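Local coordinates for protein cytochrome c, putative (Shewanella oneidensis, PDB 1SP3) that carries eight heme c groups and probably acts as a respiratory tetrathionate reductase, at residues K285-W290 and E393-I398; A324-F329 and L426-D431; N412-H415 and R420-W423. One frame throughout, in Å; residues are numbered along the deposited sequence.

Interaction 1 (K285-W290 and E393-I398). With HEC (heme c), chain D.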
loop_
_atom_site.group_PDB
_atom_site.type_symbol
_atom_site.label_atom_id
_atom_site.label_comp_id
_atom_site.label_asym_id
_atom_site.label_seq_id
_atom_site.Cartn_x
_atom_site.Cartn_y
_atom_site.Cartn_z
ATOM N N LYS A 285 -4.839 -7.817 15.198
ATOM C CA LYS A 285 -3.695 -7.284 15.877
ATOM C C LYS A 285 -2.567 -7.234 14.901
ATOM O O LYS A 285 -2.313 -8.153 14.078
ATOM C CB LYS A 285 -3.287 -8.164 17.043
ATOM C CG LYS A 285 -4.379 -8.270 18.130
ATOM C CD LYS A 285 -3.996 -9.346 19.134
ATOM C CE LYS A 285 -5.047 -9.335 20.290
ATOM N NZ LYS A 285 -5.051 -10.610 21.083
ATOM N N PRO A 286 -1.844 -6.133 14.983
ATOM C CA PRO A 286 -0.590 -6.006 14.242
ATOM C C PRO A 286 0.465 -6.984 14.784
ATOM O O PRO A 286 0.356 -7.423 15.893
ATOM C CB PRO A 286 -0.150 -4.567 14.551
ATOM C CG PRO A 286 -1.384 -3.832 14.918
ATOM C CD PRO A 286 -2.219 -4.875 15.675
ATOM N N GLN A 287 1.446 -7.312 13.956
ATOM C CA GLN A 287 2.773 -7.823 14.393
ATOM C C GLN A 287 3.735 -6.706 14.701
ATOM O O GLN A 287 3.690 -5.688 14.090
ATOM C CB GLN A 287 3.422 -8.564 13.210
ATOM C CG GLN A 287 2.464 -9.550 12.736
ATOM C CD GLN A 287 2.791 -10.781 13.371
ATOM O OE1 GLN A 287 2.242 -11.086 14.454
ATOM N NE2 GLN A 287 3.804 -11.466 12.818
ATOM N N TYR A 288 4.631 -6.914 15.648
ATOM C CA TYR A 288 5.506 -5.788 16.060
ATOM C C TYR A 288 6.926 -6.015 15.613
ATOM O O TYR A 288 7.426 -7.133 15.736
ATOM C CB TYR A 288 5.394 -5.633 17.556
ATOM C CG TYR A 288 3.909 -5.347 17.867
ATOM C CD1 TYR A 288 3.047 -6.362 18.311
ATOM C CD2 TYR A 288 3.381 -4.091 17.666
ATOM C CE1 TYR A 288 1.690 -6.125 18.570
ATOM C CE2 TYR A 288 2.058 -3.829 17.923
ATOM C CZ TYR A 288 1.238 -4.832 18.399
ATOM O OH TYR A 288 -0.073 -4.555 18.564
ATOM N N ALA A 289 7.616 -4.988 15.190
ATOM C CA ALA A 289 8.992 -5.238 14.812
ATOM C C ALA A 289 9.826 -3.996 15.012
ATOM O O ALA A 289 9.296 -2.891 14.873
ATOM C CB ALA A 289 9.112 -5.837 13.377
ATOM N N TRP A 290 11.100 -4.174 15.390
ATOM C CA TRP A 290 12.060 -3.099 15.285
ATOM C C TRP A 290 12.046 -2.445 13.919
ATOM O O TRP A 290 12.058 -3.126 12.865
ATOM C CB TRP A 290 13.499 -3.549 15.632
ATOM C CG TRP A 290 13.635 -3.953 17.067
ATOM C CD1 TRP A 290 13.742 -5.230 17.570
ATOM C CD2 TRP A 290 13.564 -3.076 18.189
ATOM N NE1 TRP A 290 13.767 -5.193 18.944
ATOM C CE2 TRP A 290 13.628 -3.886 19.355
ATOM C CE3 TRP A 290 13.419 -1.673 18.333
ATOM C CZ2 TRP A 290 13.628 -3.352 20.623
ATOM C CZ3 TRP A 290 13.438 -1.146 19.566
ATOM C CH2 TRP A 290 13.520 -1.972 20.708
ATOM N N GLU A 393 6.317 -13.742 2.699
ATOM C CA GLU A 393 5.645 -12.862 3.636
ATOM C C GLU A 393 5.981 -11.471 3.223
ATOM O O GLU A 393 7.065 -11.212 2.615
ATOM C CB GLU A 393 6.014 -13.180 5.096
ATOM C CG GLU A 393 7.321 -12.603 5.679
ATOM C CD GLU A 393 7.452 -12.987 7.159
ATOM O OE1 GLU A 393 6.764 -13.940 7.572
ATOM O OE2 GLU A 393 8.155 -12.321 7.923
ATOM N N MET A 394 5.087 -10.541 3.538
ATOM C CA MET A 394 5.306 -9.133 3.195
ATOM C C MET A 394 4.779 -8.225 4.322
ATOM O O MET A 394 3.744 -8.507 4.883
ATOM C CB MET A 394 4.590 -8.807 1.923
ATOM C CG MET A 394 4.931 -7.370 1.444
ATOM S SD MET A 394 4.812 -7.364 -0.375
ATOM C CE MET A 394 4.996 -5.477 -0.642
ATOM N N TRP A 395 5.509 -7.153 4.627
ATOM C CA TRP A 395 5.307 -6.262 5.798
ATOM C C TRP A 395 4.854 -4.901 5.329
ATOM O O TRP A 395 5.441 -4.385 4.401
ATOM C CB TRP A 395 6.593 -6.108 6.603
ATOM C CG TRP A 395 6.920 -7.389 7.302
ATOM C CD1 TRP A 395 7.226 -8.587 6.700
ATOM C CD2 TRP A 395 6.845 -7.665 8.719
ATOM N NE1 TRP A 395 7.377 -9.568 7.641
ATOM C CE2 TRP A 395 7.176 -9.038 8.893
ATOM C CE3 TRP A 395 6.590 -6.872 9.856
ATOM C CZ2 TRP A 395 7.185 -9.674 10.138
ATOM C CZ3 TRP A 395 6.684 -7.454 11.123
ATOM C CH2 TRP A 395 6.952 -8.861 11.259
ATOM N N TRP A 396 3.778 -4.372 5.918
ATOM C CA TRP A 396 3.346 -3.005 5.649
ATOM C C TRP A 396 3.109 -2.370 6.979
ATOM O O TRP A 396 2.493 -2.996 7.850
ATOM C CB TRP A 396 1.965 -2.920 4.952
ATOM C CG TRP A 396 1.947 -3.292 3.548
ATOM C CD1 TRP A 396 2.107 -2.480 2.440
ATOM C CD2 TRP A 396 1.771 -4.597 3.069
ATOM N NE1 TRP A 396 2.009 -3.239 1.290
ATOM C CE2 TRP A 396 1.824 -4.546 1.656
ATOM C CE3 TRP A 396 1.612 -5.825 3.689
ATOM C CZ2 TRP A 396 1.744 -5.699 0.864
ATOM C CZ3 TRP A 396 1.513 -6.923 2.938
ATOM C CH2 TRP A 396 1.554 -6.865 1.510
ATOM N N ARG A 397 3.489 -1.100 7.075
ATOM C CA ARG A 397 3.342 -0.310 8.285
ATOM C C ARG A 397 1.876 -0.038 8.550
ATOM O O ARG A 397 1.133 0.221 7.622
ATOM C CB ARG A 397 4.014 1.045 8.101
ATOM C CG ARG A 397 5.501 0.877 7.937
ATOM C CD ARG A 397 6.244 2.130 8.025
ATOM N NE ARG A 397 5.919 2.750 9.344
ATOM C CZ ARG A 397 6.130 4.044 9.612
ATOM N NH1 ARG A 397 6.641 4.847 8.678
ATOM N NH2 ARG A 397 5.810 4.543 10.798
ATOM N N ILE A 398 1.529 0.057 9.819
ATOM C CA ILE A 398 0.207 0.438 10.210
ATOM C C ILE A 398 0.306 1.842 10.821
ATOM O O ILE A 398 0.932 2.003 11.823
ATOM C CB ILE A 398 -0.321 -0.565 11.272
ATOM C CG1 ILE A 398 -0.588 -1.960 10.648
ATOM C CG2 ILE A 398 -1.609 -0.048 11.846
ATOM C CD1 ILE A 398 -1.665 -1.781 9.496
HETATM FE FE HEC D . -1.657 -1.623 -6.460
HETATM C CHA HEC D . 0.865 -0.393 -4.344
HETATM C CHB HEC D . 0.510 -4.065 -7.588
HETATM C CHC HEC D . -3.984 -2.696 -8.726
HETATM C CHD HEC D . -3.885 0.638 -5.265
HETATM N NA HEC D . 0.348 -2.188 -6.027
HETATM C C1A HEC D . 1.201 -1.531 -5.125
HETATM C C2A HEC D . 2.480 -2.239 -5.146
HETATM C C3A HEC D . 2.400 -3.258 -6.051
HETATM C C4A HEC D . 1.043 -3.232 -6.615
HETATM C CMA HEC D . 3.573 -4.279 -6.388
HETATM C CAA HEC D . 3.723 -1.880 -4.245
HETATM C CBA HEC D . 3.862 -2.889 -3.073
HETATM C CGA HEC D . 2.519 -3.041 -2.308
HETATM O O1A HEC D . 1.835 -4.087 -2.519
HETATM O O2A HEC D . 2.024 -2.145 -1.494
HETATM N NB HEC D . -1.761 -3.085 -7.891
HETATM C C1B HEC D . -0.694 -3.954 -8.217
HETATM C C2B HEC D . -1.080 -4.774 -9.343
HETATM C C3B HEC D . -2.355 -4.411 -9.635
HETATM C C4B HEC D . -2.768 -3.335 -8.729
HETATM C CMB HEC D . -0.158 -5.872 -9.970
HETATM C CAB HEC D . -3.276 -4.943 -10.762
HETATM C CBB HEC D . -3.263 -6.266 -11.150
HETATM N NC HEC D . -3.689 -1.127 -6.915
HETATM C C1C HEC D . -4.439 -1.704 -7.895
HETATM C C2C HEC D . -5.743 -1.105 -7.877
HETATM C C3C HEC D . -5.741 -0.163 -6.870
HETATM C C4C HEC D . -4.412 -0.168 -6.268
HETATM C CMC HEC D . -6.857 -1.526 -8.884
HETATM C CAC HEC D . -6.923 0.781 -6.418
HETATM C CBC HEC D . -8.172 0.369 -5.996
HETATM N ND HEC D . -1.544 -0.108 -4.984
HETATM C C1D HEC D . -2.597 0.758 -4.791
HETATM C C2D HEC D . -2.079 1.819 -3.894
HETATM C C3D HEC D . -0.603 1.521 -3.597
HETATM C C4D HEC D . -0.352 0.296 -4.325
HETATM C CMD HEC D . -2.873 3.011 -3.361
HETATM C CAD HEC D . 0.385 2.317 -2.656
HETATM C CBD HEC D . 0.239 1.713 -1.254
HETATM C CGD HEC D . 0.966 2.506 -0.144
HETATM O O1D HEC D . 0.431 2.423 0.987
HETATM O O2D HEC D . 2.058 3.201 -0.261
#
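The CA atoms of Q287 and W395 stand 9.1 Å apart because strands 287-291 and 387-397 do not pair directly: each runs antiparallel to the long strand 325-339 of the mixed β-sheet, so the two segments meet through side chains across that shared neighbour. The meeting point is the six-membered end of the W395 indole. With CG anti to its own carbonyl carbon (chi1 -70°), W395 swings this end toward strand 287-291, where CZ3 lies 3.7 Å from A289 CB. The same ring reaches the chain of Q287 near its root, with W395 CH2 4.0 Å from Q287 CB. Both methyl and methylene approach the indole obliquely, giving a small apolar contact. At its other end the ring is fixed within its own strand: W395 NE1 donates to E393 OE2 at 2.9 Å, the acceptor lying close to the indole plane and receiving the proton from above the plane of its carboxylate. Y314 and F329 add edge-to-face contacts to W395, so aromatic rings hedge the indole as well. W396, the next residue of the strand, serves a heme instead. The CG of M394 sits over one face of its indole, near the rim, while M394 CE comes within 3.7 Å of heme CBA, the propionate methylene next to the carboxylate. N61 and K153 also hydrogen-bond this heme. At the edge of the W396 ring and near its plane, NE1 donates to the propionate oxygen O2A at 3.0 Å, with an almost straight N-H...O angle of 175°.

Interaction 2 (A324-F329 and L426-D431). With HEC (heme c), chain J.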
loop_
_atom_site.group_PDB
_atom_site.type_symbol
_atom_site.label_atom_id
_atom_site.label_comp_id
_atom_site.label_asym_id
_atom_site.label_seq_id
_atom_site.Cartn_x
_atom_site.Cartn_y
_atom_site.Cartn_z
ATOM N N ALA A 324 16.100 2.670 15.988
ATOM C CA ALA A 324 14.939 1.800 15.738
ATOM C C ALA A 324 13.947 1.946 16.915
ATOM O O ALA A 324 14.420 2.121 18.056
ATOM C CB ALA A 324 15.393 0.342 15.581
ATOM N N LYS A 325 12.614 1.888 16.653
ATOM C CA LYS A 325 11.606 1.723 17.724
ATOM C C LYS A 325 10.716 0.536 17.371
ATOM O O LYS A 325 10.776 0.064 16.205
ATOM C CB LYS A 325 10.721 2.978 17.890
ATOM C CG LYS A 325 11.510 4.109 18.545
ATOM C CD LYS A 325 10.675 5.373 18.608
ATOM C CE LYS A 325 11.547 6.516 19.015
ATOM N NZ LYS A 325 10.617 7.449 19.591
ATOM N N ILE A 326 9.944 0.026 18.343
ATOM C CA ILE A 326 9.043 -1.052 18.004
ATOM C C ILE A 326 7.772 -0.482 17.381
ATOM O O ILE A 326 7.075 0.339 18.011
ATOM C CB ILE A 326 8.719 -1.939 19.257
ATOM C CG1 ILE A 326 10.012 -2.543 19.817
ATOM C CG2 ILE A 326 7.565 -2.989 18.961
ATOM C CD1 ILE A 326 9.751 -3.096 21.297
ATOM N N TYR A 327 7.485 -0.899 16.129
ATOM C CA TYR A 327 6.348 -0.357 15.358
ATOM C C TYR A 327 5.422 -1.520 15.012
ATOM O O TYR A 327 5.882 -2.686 14.967
ATOM C CB TYR A 327 6.844 0.185 14.016
ATOM C CG TYR A 327 7.330 1.662 14.049
ATOM C CD1 TYR A 327 8.655 1.975 14.497
ATOM C CD2 TYR A 327 6.494 2.720 13.589
ATOM C CE1 TYR A 327 9.121 3.261 14.520
ATOM C CE2 TYR A 327 6.959 4.120 13.605
ATOM C CZ TYR A 327 8.289 4.344 14.051
ATOM O OH TYR A 327 8.790 5.596 14.185
ATOM N N PRO A 328 4.171 -1.203 14.639
ATOM C CA PRO A 328 3.176 -2.200 14.267
ATOM C C PRO A 328 3.049 -2.339 12.763
ATOM O O PRO A 328 3.122 -1.367 11.993
ATOM C CB PRO A 328 1.863 -1.569 14.767
ATOM C CG PRO A 328 2.073 -0.114 14.548
ATOM C CD PRO A 328 3.574 0.165 14.624
ATOM N N PHE A 329 2.760 -3.563 12.363
ATOM C CA PHE A 329 2.790 -3.902 10.978
ATOM C C PHE A 329 1.670 -4.882 10.624
ATOM O O PHE A 329 1.315 -5.776 11.418
ATOM C CB PHE A 329 4.121 -4.605 10.648
ATOM C CG PHE A 329 5.288 -3.690 10.629
ATOM C CD1 PHE A 329 6.031 -3.452 11.810
ATOM C CD2 PHE A 329 5.639 -3.032 9.447
ATOM C CE1 PHE A 329 7.110 -2.652 11.787
ATOM C CE2 PHE A 329 6.726 -2.165 9.421
ATOM C CZ PHE A 329 7.451 -1.977 10.622
ATOM N N LEU A 426 12.010 -10.207 19.709
ATOM C CA LEU A 426 12.429 -8.787 19.678
ATOM C C LEU A 426 13.858 -8.685 20.271
ATOM O O LEU A 426 14.428 -7.619 20.303
ATOM C CB LEU A 426 11.438 -7.858 20.498
ATOM C CG LEU A 426 10.089 -7.678 19.818
ATOM C CD1 LEU A 426 9.071 -7.066 20.751
ATOM C CD2 LEU A 426 10.208 -6.867 18.542
ATOM N N GLY A 427 14.437 -9.781 20.738
ATOM C CA GLY A 427 15.765 -9.671 21.332
ATOM C C GLY A 427 15.901 -9.352 22.840
ATOM O O GLY A 427 17.048 -9.098 23.320
ATOM N N TYR A 428 14.776 -9.348 23.557
ATOM C CA TYR A 428 14.768 -9.219 25.009
ATOM C C TYR A 428 15.016 -10.594 25.629
ATOM O O TYR A 428 14.712 -11.636 25.040
ATOM C CB TYR A 428 13.414 -8.657 25.492
ATOM C CG TYR A 428 13.278 -7.156 25.151
ATOM C CD1 TYR A 428 12.628 -6.743 23.994
ATOM C CD2 TYR A 428 13.844 -6.169 25.973
ATOM C CE1 TYR A 428 12.551 -5.429 23.666
ATOM C CE2 TYR A 428 13.760 -4.842 25.639
ATOM C CZ TYR A 428 13.134 -4.478 24.491
ATOM O OH TYR A 428 13.069 -3.152 24.145
ATOM N N GLN A 429 15.621 -10.586 26.792
ATOM C CA GLN A 429 15.653 -11.731 27.686
ATOM C C GLN A 429 14.455 -11.807 28.654
ATOM O O GLN A 429 14.624 -11.541 29.871
ATOM C CB GLN A 429 16.999 -11.709 28.400
ATOM C CG GLN A 429 18.017 -11.892 27.309
ATOM C CD GLN A 429 19.454 -11.942 27.742
ATOM O OE1 GLN A 429 20.308 -12.107 26.862
ATOM N NE2 GLN A 429 19.762 -11.829 29.032
ATOM N N GLY A 430 13.305 -12.312 28.169
ATOM C CA GLY A 430 12.058 -12.233 28.883
ATOM C C GLY A 430 11.479 -10.830 29.048
ATOM O O GLY A 430 12.104 -9.806 28.663
ATOM N N ASP A 431 10.265 -10.796 29.568
ATOM C CA ASP A 431 9.520 -9.613 29.871
ATOM C C ASP A 431 10.409 -8.659 30.696
ATOM O O ASP A 431 10.853 -9.064 31.780
ATOM C CB ASP A 431 8.342 -10.013 30.739
ATOM C CG ASP A 431 7.427 -8.815 31.065
ATOM O OD1 ASP A 431 7.863 -7.654 30.939
ATOM O OD2 ASP A 431 6.265 -8.988 31.407
HETATM FE FE HEC J . 6.547 -1.494 29.533
HETATM C CHA HEC J . 9.940 -1.828 29.776
HETATM C CHB HEC J . 6.377 -1.063 32.879
HETATM C CHC HEC J . 3.258 -0.496 29.324
HETATM C CHD HEC J . 6.436 -2.623 26.400
HETATM N NA HEC J . 7.938 -1.415 31.041
HETATM C C1A HEC J . 9.274 -1.653 30.945
HETATM C C2A HEC J . 9.842 -1.719 32.302
HETATM C C3A HEC J . 8.848 -1.501 33.168
HETATM C C4A HEC J . 7.640 -1.303 32.375
HETATM C CMA HEC J . 8.898 -1.502 34.729
HETATM C CAA HEC J . 11.337 -2.004 32.581
HETATM C CBA HEC J . 12.110 -0.718 32.277
HETATM C CGA HEC J . 11.801 0.399 33.281
HETATM O O1A HEC J . 12.277 0.331 34.487
HETATM O O2A HEC J . 11.110 1.388 32.833
HETATM N NB HEC J . 5.067 -0.874 30.853
HETATM C C1B HEC J . 5.263 -0.733 32.190
HETATM C C2B HEC J . 4.082 -0.193 32.756
HETATM C C3B HEC J . 3.218 -0.003 31.749
HETATM C C4B HEC J . 3.834 -0.447 30.560
HETATM C CMB HEC J . 3.858 0.112 34.301
HETATM C CAB HEC J . 1.822 0.650 31.866
HETATM C CBB HEC J . 1.719 1.991 32.138
HETATM N NC HEC J . 5.085 -1.572 28.187
HETATM C C1C HEC J . 3.777 -1.169 28.260
HETATM C C2C HEC J . 3.094 -1.498 27.044
HETATM C C3C HEC J . 3.977 -2.117 26.265
HETATM C C4C HEC J . 5.252 -2.171 26.956
HETATM C CMC HEC J . 1.594 -1.207 26.772
HETATM C CAC HEC J . 3.878 -2.707 24.805
HETATM C CBC HEC J . 3.543 -2.144 23.602
HETATM N ND HEC J . 8.000 -2.208 28.276
HETATM C C1D HEC J . 7.714 -2.455 26.952
HETATM C C2D HEC J . 8.974 -2.557 26.294
HETATM C C3D HEC J . 10.015 -2.305 27.334
HETATM C C4D HEC J . 9.330 -2.089 28.545
HETATM C CMD HEC J . 9.238 -2.822 24.803
HETATM C CAD HEC J . 11.531 -2.287 27.152
HETATM C CBD HEC J . 11.967 -0.798 27.054
HETATM C CGD HEC J . 13.454 -0.804 26.886
HETATM O O1D HEC J . 14.037 -1.580 26.100
HETATM O O2D HEC J . 14.106 -0.047 27.577
#
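I326 reaches L426 and Y428 through an extended branch: CG1 lies anti to the carbonyl carbon (chi1 -60°) and the chain then runs out straight (chi2 164°), which makes CD1 the atom that meets L426, Y428 and the heme. Y428 turns its CG the same way (chi1 -73°), bringing the ring edge to that methyl and its hydroxyl to the heme. I326 CD1 meets L426 CD1 at 4.1 Å, the two branched chains crossing at a slant. It also lies 4.3 Å from Y428 CE1, near the ring plane, and 3.6 Å from the heme methyl CMD. One methyl therefore joins an aliphatic chain, an aromatic edge and the rim of the porphyrin in a buried apolar contact. The opposite edge of the tyrosine is polar in its business: Y428 OH donates to the propionate oxygen O1D at 2.7 Å, and O1D lies in the ring plane, with Y428 CE2 just 3.3 Å from it. A phenylalanine in place of Y428 would probably leave O1D without this donor and the propionate freer to turn, although K222 and H441 also hydrogen-bond the heme. W423 meets the Y428 ring edge to face. The loop 426-431 is tied to strand 287-291 where W290 NE1 donates to the carbonyl O of L426. I326 projects from strand 325-339 beside this strand, packing on Y288 and W290, while its carbonyl O accepts a bond from T234 of helix 232-236.

Interaction 3 (N412-H415 and R420-W423); sequences NDCH and RLDW. With HEC (heme c), chain J.
C414 and L421 mark the tight side of this turn, packed against a heme. C414 SG is covalently bonded to heme CAC at 2.0 Å, a thioether, and L421 CG touches C414 SG at 4.0 Å. H415 NE2 binds the iron at 2.1 Å, with H226 on the metal too. D431 accepts from H415 ND1, which is likely to restrain the rotation of the imidazole. The W423 indole lies nearly parallel to this ring but slid aside, so the two hardly overlap; its edge carries CZ2 to 3.4 Å from C414 O and lies against the rim of the porphyrin. Water 3 bridges the same carbonyl and the indole: it donates to C414 O, and its own O accepts from W423 NE1 at 2.8 Å. The looser side lies at D413 and R420, both partly exposed. One direct bond closes the backbone there, R420 N to D413 O at 3.1 Å. Their charged ends stay apart: water 1 bridges D413 OD1 and R420 NE, bound at 2.9 Å to the latter, while D413 OD2 takes the backbone N of N410 and the guanidinium bonds P238 O and makes a cation-pi contact with F239. C414 and H415 are the second cysteine and the histidine of a CXXCH heme-binding motif, here serving a bis-histidine c-type heme.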
loop_
_atom_site.group_PDB
_atom_site.type_symbol
_atom_site.label_atom_id
_atom_site.label_comp_id
_atom_site.label_asym_id
_atom_site.label_seq_id
_atom_site.Cartn_x
_atom_site.Cartn_y
_atom_site.Cartn_z
ATOM N N ASN A 412 -0.761 -4.312 30.934
ATOM C CA ASN A 412 -1.077 -5.754 30.870
ATOM C C ASN A 412 -1.321 -6.349 29.475
ATOM O O ASN A 412 -1.401 -7.596 29.301
ATOM C CB ASN A 412 -2.167 -6.141 31.850
ATOM C CG ASN A 412 -1.695 -6.095 33.251
ATOM O OD1 ASN A 412 -1.019 -6.982 33.702
ATOM N ND2 ASN A 412 -1.995 -5.009 33.946
ATOM N N ASP A 413 -1.294 -5.480 28.470
ATOM C CA ASP A 413 -1.293 -5.972 27.108
ATOM C C ASP A 413 0.026 -6.526 26.692
ATOM O O ASP A 413 0.064 -7.436 25.868
ATOM C CB ASP A 413 -1.727 -4.893 26.151
ATOM C CG ASP A 413 -3.192 -4.593 26.289
ATOM O OD1 ASP A 413 -3.942 -5.577 26.209
ATOM O OD2 ASP A 413 -3.661 -3.453 26.583
ATOM N N CYS A 414 1.094 -5.960 27.242
ATOM C CA CYS A 414 2.464 -6.418 26.965
ATOM C C CYS A 414 3.121 -7.148 28.095
ATOM O O CYS A 414 3.833 -8.089 27.810
ATOM C CB CYS A 414 3.368 -5.248 26.600
ATOM S SG CYS A 414 2.691 -4.329 25.140
ATOM N N HIS A 415 2.948 -6.696 29.363
ATOM C CA HIS A 415 3.684 -7.253 30.514
ATOM C C HIS A 415 2.798 -8.297 31.226
ATOM O O HIS A 415 1.635 -8.449 30.820
ATOM C CB HIS A 415 4.168 -6.140 31.500
ATOM C CG HIS A 415 5.142 -5.165 30.871
ATOM N ND1 HIS A 415 6.424 -5.514 30.525
ATOM C CD2 HIS A 415 4.993 -3.884 30.480
ATOM C CE1 HIS A 415 7.033 -4.490 29.958
ATOM N NE2 HIS A 415 6.197 -3.473 29.950
ATOM N N ARG A 420 1.031 -9.245 23.587
ATOM C CA ARG A 420 1.262 -8.437 22.379
ATOM C C ARG A 420 2.693 -8.598 21.804
ATOM O O ARG A 420 2.865 -8.675 20.593
ATOM C CB ARG A 420 0.958 -6.993 22.716
ATOM C CG ARG A 420 -0.527 -6.737 22.805
ATOM C CD ARG A 420 -1.217 -6.691 21.413
ATOM N NE ARG A 420 -2.652 -6.313 21.495
ATOM C CZ ARG A 420 -3.301 -5.665 20.502
ATOM N NH1 ARG A 420 -2.655 -5.341 19.354
ATOM N NH2 ARG A 420 -4.599 -5.353 20.629
ATOM N N LEU A 421 3.731 -8.637 22.639
ATOM C CA LEU A 421 5.098 -8.495 22.077
ATOM C C LEU A 421 5.805 -9.844 22.227
ATOM O O LEU A 421 5.624 -10.547 23.226
ATOM C CB LEU A 421 5.900 -7.453 22.805
ATOM C CG LEU A 421 5.396 -6.004 22.656
ATOM C CD1 LEU A 421 6.488 -5.075 23.080
ATOM C CD2 LEU A 421 4.944 -5.588 21.230
ATOM N N ASP A 422 6.556 -10.249 21.229
ATOM C CA ASP A 422 7.215 -11.521 21.401
ATOM C C ASP A 422 8.561 -11.148 21.905
ATOM O O ASP A 422 9.435 -10.831 21.101
ATOM C CB ASP A 422 7.265 -12.284 20.091
ATOM C CG ASP A 422 5.857 -12.696 19.626
ATOM O OD1 ASP A 422 5.027 -13.268 20.475
ATOM O OD2 ASP A 422 5.519 -12.483 18.406
ATOM N N TRP A 423 8.706 -11.132 23.243
ATOM C CA TRP A 423 9.962 -10.637 23.852
ATOM C C TRP A 423 11.275 -11.189 23.197
ATOM O O TRP A 423 12.153 -10.412 22.808
ATOM C CB TRP A 423 9.941 -10.895 25.341
ATOM C CG TRP A 423 8.802 -10.120 26.026
ATOM C CD1 TRP A 423 7.717 -10.642 26.678
ATOM C CD2 TRP A 423 8.619 -8.694 26.038
ATOM N NE1 TRP A 423 6.921 -9.633 27.188
ATOM C CE2 TRP A 423 7.444 -8.423 26.798
ATOM C CE3 TRP A 423 9.369 -7.596 25.527
ATOM C CZ2 TRP A 423 7.005 -7.102 27.071
ATOM C CZ3 TRP A 423 8.913 -6.298 25.781
ATOM C CH2 TRP A 423 7.752 -6.074 26.557
HETATM FE FE HEC J . 6.547 -1.494 29.533
HETATM C CHA HEC J . 9.940 -1.828 29.776
HETATM C CHB HEC J . 6.377 -1.063 32.879
HETATM C CHC HEC J . 3.258 -0.496 29.324
HETATM C CHD HEC J . 6.436 -2.623 26.400
HETATM N NA HEC J . 7.938 -1.415 31.041
HETATM C C1A HEC J . 9.274 -1.653 30.945
HETATM C C2A HEC J . 9.842 -1.719 32.302
HETATM C C3A HEC J . 8.848 -1.501 33.168
HETATM C C4A HEC J . 7.640 -1.303 32.375
HETATM C CMA HEC J . 8.898 -1.502 34.729
HETATM C CAA HEC J . 11.337 -2.004 32.581
HETATM C CBA HEC J . 12.110 -0.718 32.277
HETATM C CGA HEC J . 11.801 0.399 33.281
HETATM O O1A HEC J . 12.277 0.331 34.487
HETATM O O2A HEC J . 11.110 1.388 32.833
HETATM N NB HEC J . 5.067 -0.874 30.853
HETATM C C1B HEC J . 5.263 -0.733 32.190
HETATM C C2B HEC J . 4.082 -0.193 32.756
HETATM C C3B HEC J . 3.218 -0.003 31.749
HETATM C C4B HEC J . 3.834 -0.447 30.560
HETATM C CMB HEC J . 3.858 0.112 34.301
HETATM C CAB HEC J . 1.822 0.650 31.866
HETATM C CBB HEC J . 1.719 1.991 32.138
HETATM N NC HEC J . 5.085 -1.572 28.187
HETATM C C1C HEC J . 3.777 -1.169 28.260
HETATM C C2C HEC J . 3.094 -1.498 27.044
HETATM C C3C HEC J . 3.977 -2.117 26.265
HETATM C C4C HEC J . 5.252 -2.171 26.956
HETATM C CMC HEC J . 1.594 -1.207 26.772
HETATM C CAC HEC J . 3.878 -2.707 24.805
HETATM C CBC HEC J . 3.543 -2.144 23.602
HETATM N ND HEC J . 8.000 -2.208 28.276
HETATM C C1D HEC J . 7.714 -2.455 26.952
HETATM C C2D HEC J . 8.974 -2.557 26.294
HETATM C C3D HEC J . 10.015 -2.305 27.334
HETATM C C4D HEC J . 9.330 -2.089 28.545
HETATM C CMD HEC J . 9.238 -2.822 24.803
HETATM C CAD HEC J . 11.531 -2.287 27.152
HETATM C CBD HEC J . 11.967 -0.798 27.054
HETATM C CGD HEC J . 13.454 -0.804 26.886
HETATM O O1D HEC J . 14.037 -1.580 26.100
HETATM O O2D HEC J . 14.106 -0.047 27.577
HETATM O O HOH W 1 -3.826 -7.464 23.914
HETATM O O HOH W 2 3.916 -9.251 25.447
HETATM O O HOH W 3 4.738 -10.819 28.507
#

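Overall arrangement
The contacts lie on the same side of the chain's centre, with about 12 Å between the centres of interactions 1 and 2, 15 Å between 1 and 3, and 9 Å between 2 and 3. Interactions 1 and 2 share the mixed sheet through strand 325-339, which pairs with both strands of interaction 1, and their segments alternate along the chain. Interaction 3 follows interaction 1 in sequence and falls between the two halves of interaction 2. Y288 OH and R420 NH1 link sheet to heme-binding turn, while interactions 2 and 3 touch the same heme. The sheet and the heme-binding turn thus bring the surroundings of several hemes together in this multiheme protein.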